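Endoglucanase (Ruminococcus champanellensis, PDB 6WQP) probably hydrolyses beta-1,4-glucosidic bonds in cellulose and related beta-glucans, as a family 5 glycoside hydrolase. Local coordinates at residues D34-S39 with S79-T84. Numbering follows the deposited sequence.
With NA (sodium ion), chain F.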
loop_
_atom_site.group_PDB
_atom_site.type_symbol
_atom_site.label_atom_id
_atom_site.label_comp_id
_atom_site.label_asym_id
_atom_site.label_seq_id
_atom_site.Cartn_x
_atom_site.Cartn_y
_atom_site.Cartn_z
ATOM N N ASP A 34 5.044 -8.674 -3.976
ATOM C CA ASP A 34 5.240 -7.566 -4.904
ATOM C C ASP A 34 6.499 -7.719 -5.762
ATOM O O ASP A 34 6.691 -6.939 -6.706
ATOM C CB ASP A 34 5.300 -6.230 -4.132
ATOM C CG ASP A 34 6.179 -6.294 -2.873
ATOM O OD1 ASP A 34 6.004 -7.227 -2.063
ATOM O OD2 ASP A 34 7.025 -5.387 -2.687
ATOM N N ALA A 35 7.360 -8.698 -5.472
ATOM C CA ALA A 35 8.577 -8.859 -6.255
ATOM C C ALA A 35 8.245 -9.267 -7.692
ATOM O O ALA A 35 7.415 -10.154 -7.926
ATOM C CB ALA A 35 9.484 -9.889 -5.596
ATOM N N THR A 36 8.881 -8.607 -8.656
ATOM C CA THR A 36 8.711 -8.931 -10.067
ATOM C C THR A 36 10.010 -9.510 -10.606
ATOM O O THR A 36 11.096 -9.263 -10.074
ATOM C CB THR A 36 8.311 -7.702 -10.898
ATOM O OG1 THR A 36 9.265 -6.656 -10.717
ATOM C CG2 THR A 36 6.909 -7.211 -10.525
ATOM N N THR A 37 9.874 -10.300 -11.678
ATOM C CA THR A 37 10.990 -10.945 -12.361
ATOM C C THR A 37 10.897 -10.717 -13.864
ATOM O O THR A 37 11.460 -11.498 -14.650
ATOM C CB THR A 37 11.016 -12.450 -12.066
ATOM O OG1 THR A 37 9.813 -13.049 -12.539
ATOM C CG2 THR A 37 11.156 -12.712 -10.567
ATOM N N THR A 38 10.204 -9.655 -14.282
ATOM C CA THR A 38 9.745 -9.549 -15.663
ATOM C C THR A 38 10.894 -9.611 -16.659
ATOM O O THR A 38 10.776 -10.245 -17.715
ATOM C CB THR A 38 8.960 -8.246 -15.828
ATOM O OG1 THR A 38 8.070 -8.079 -14.709
ATOM C CG2 THR A 38 8.163 -8.264 -17.115
ATOM N N SER A 39 12.015 -8.970 -16.343
ATOM C CA SER A 39 13.099 -8.841 -17.305
ATOM C C SER A 39 13.953 -10.095 -17.431
ATOM O O SER A 39 14.776 -10.168 -18.351
ATOM C CB SER A 39 13.996 -7.665 -16.924
ATOM O OG SER A 39 14.594 -7.882 -15.658
ATOM N N SER A 79 2.198 -7.978 -6.798
ATOM C CA SER A 79 2.403 -7.745 -8.218
ATOM C C SER A 79 1.861 -8.941 -8.991
ATOM O O SER A 79 2.280 -10.077 -8.756
ATOM C CB SER A 79 3.874 -7.492 -8.530
ATOM O OG SER A 79 4.298 -6.278 -7.925
ATOM N N TRP A 80 0.911 -8.682 -9.884
ATOM C CA TRP A 80 0.223 -9.727 -10.631
ATOM C C TRP A 80 0.763 -9.905 -12.049
ATOM O O TRP A 80 0.472 -10.925 -12.676
ATOM C CB TRP A 80 -1.283 -9.422 -10.701
ATOM C CG TRP A 80 -1.916 -9.241 -9.342
ATOM C CD1 TRP A 80 -1.924 -8.105 -8.586
ATOM C CD2 TRP A 80 -2.633 -10.229 -8.593
ATOM N NE1 TRP A 80 -2.584 -8.330 -7.405
ATOM C CE2 TRP A 80 -3.036 -9.623 -7.387
ATOM C CE3 TRP A 80 -2.965 -11.566 -8.817
ATOM C CZ2 TRP A 80 -3.750 -10.303 -6.410
ATOM C CZ3 TRP A 80 -3.687 -12.241 -7.852
ATOM C CH2 TRP A 80 -4.067 -11.612 -6.656
ATOM N N ILE A 81 1.569 -8.962 -12.548
ATOM C CA ILE A 81 1.897 -8.924 -13.972
ATOM C C ILE A 81 2.558 -10.222 -14.431
ATOM O O ILE A 81 2.235 -10.752 -15.499
ATOM C CB ILE A 81 2.782 -7.706 -14.282
ATOM C CG1 ILE A 81 3.184 -7.716 -15.757
ATOM C CG2 ILE A 81 4.022 -7.697 -13.391
ATOM C CD1 ILE A 81 3.779 -6.413 -16.224
ATOM N N ASP A 82 3.513 -10.743 -13.650
ATOM C CA ASP A 82 4.226 -11.953 -14.066
ATOM C C ASP A 82 3.369 -13.206 -13.961
ATOM O O ASP A 82 3.816 -14.279 -14.397
ATOM C CB ASP A 82 5.502 -12.125 -13.235
ATOM C CG ASP A 82 6.500 -11.003 -13.452
ATOM O OD1 ASP A 82 6.678 -10.565 -14.603
ATOM O OD2 ASP A 82 7.110 -10.563 -12.456
ATOM N N HIS A 83 2.154 -13.085 -13.429
ATOM C CA HIS A 83 1.217 -14.187 -13.219
ATOM C C HIS A 83 -0.079 -13.994 -13.998
ATOM O O HIS A 83 -1.060 -14.723 -13.763
ATOM C CB HIS A 83 0.929 -14.318 -11.719
ATOM C CG HIS A 83 2.158 -14.210 -10.872
ATOM N ND1 HIS A 83 3.022 -15.266 -10.682
ATOM C CD2 HIS A 83 2.675 -13.174 -10.174
ATOM C CE1 HIS A 83 4.012 -14.890 -9.894
ATOM N NE2 HIS A 83 3.828 -13.623 -9.575
ATOM N N THR A 84 -0.105 -13.036 -14.920
ATOM C CA THR A 84 -1.285 -12.690 -15.699
ATOM C C THR A 84 -1.065 -13.133 -17.139
ATOM O O THR A 84 -0.034 -12.814 -17.735
ATOM C CB THR A 84 -1.546 -11.187 -15.661
ATOM O OG1 THR A 84 -1.741 -10.756 -14.312
ATOM C CG2 THR A 84 -2.771 -10.821 -16.495
HETATM NA NA NA F . 2.181 -11.531 -17.847
HETATM O O HOH W 1 4.865 -11.319 -8.247
HETATM O O HOH W 2 7.303 -12.394 -10.376
HETATM O O HOH W 3 3.405 -13.715 -17.199
HETATM O O HOH W 4 1.573 -12.326 -20.250
HETATM O O HOH W 5 4.253 -11.024 -18.594
HETATM O O HOH W 6 1.002 -9.705 -18.455
#
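Asp82 joins two loops of the (beta/alpha)8 barrel, those following strands 26-29 and 73-76, by offering one carboxylate oxygen to each of two consecutive threonines. The amide of Thr37 meets OD2 from above the carboxylate plane in a nearly straight bond (N to OD2 2.9 Å, 170° at the hydrogen), while the hydroxyl of Thr38 donates to the syn lone pair of OD1 (OG1 to OD1 2.9 Å). Asp82 CB points toward 34-39, and CG, anti to the carbonyl carbon (chi1 -64°), carries the carboxylate to the threonines; OD2 also lies against Thr36 CA at 3.3 Å. The tight part lies deeper, where Ser79 OG donates to Asp34 O at 2.8 Å, tilted 33° from the carbonyl plane, and also pairs with His120 N. Beside it, the methyl CG2 of Thr36 packs on Ser79 CB (3.6 Å) and more loosely on Ile81 CG2 (4.1 Å). The solvent side is Thr38, exposed, whose CB and CG2 lie beside Asp82 OD1. One water sits among Ala35 O, Ser79 O and His83 NE2; another lies in hydrogen-bonding reach of Asp82 OD2. Replacing Asp82 with an alanine would probably leave Thr37 N and Thr38 OG1 without their acceptor and let the 36-38 backbone shift. Within 79-84, Ile81 O and Thr84 O, with four waters, bind a sodium ion. Across these two segments the carboxylate is held by neutral donors, which would probably favour its anionic form.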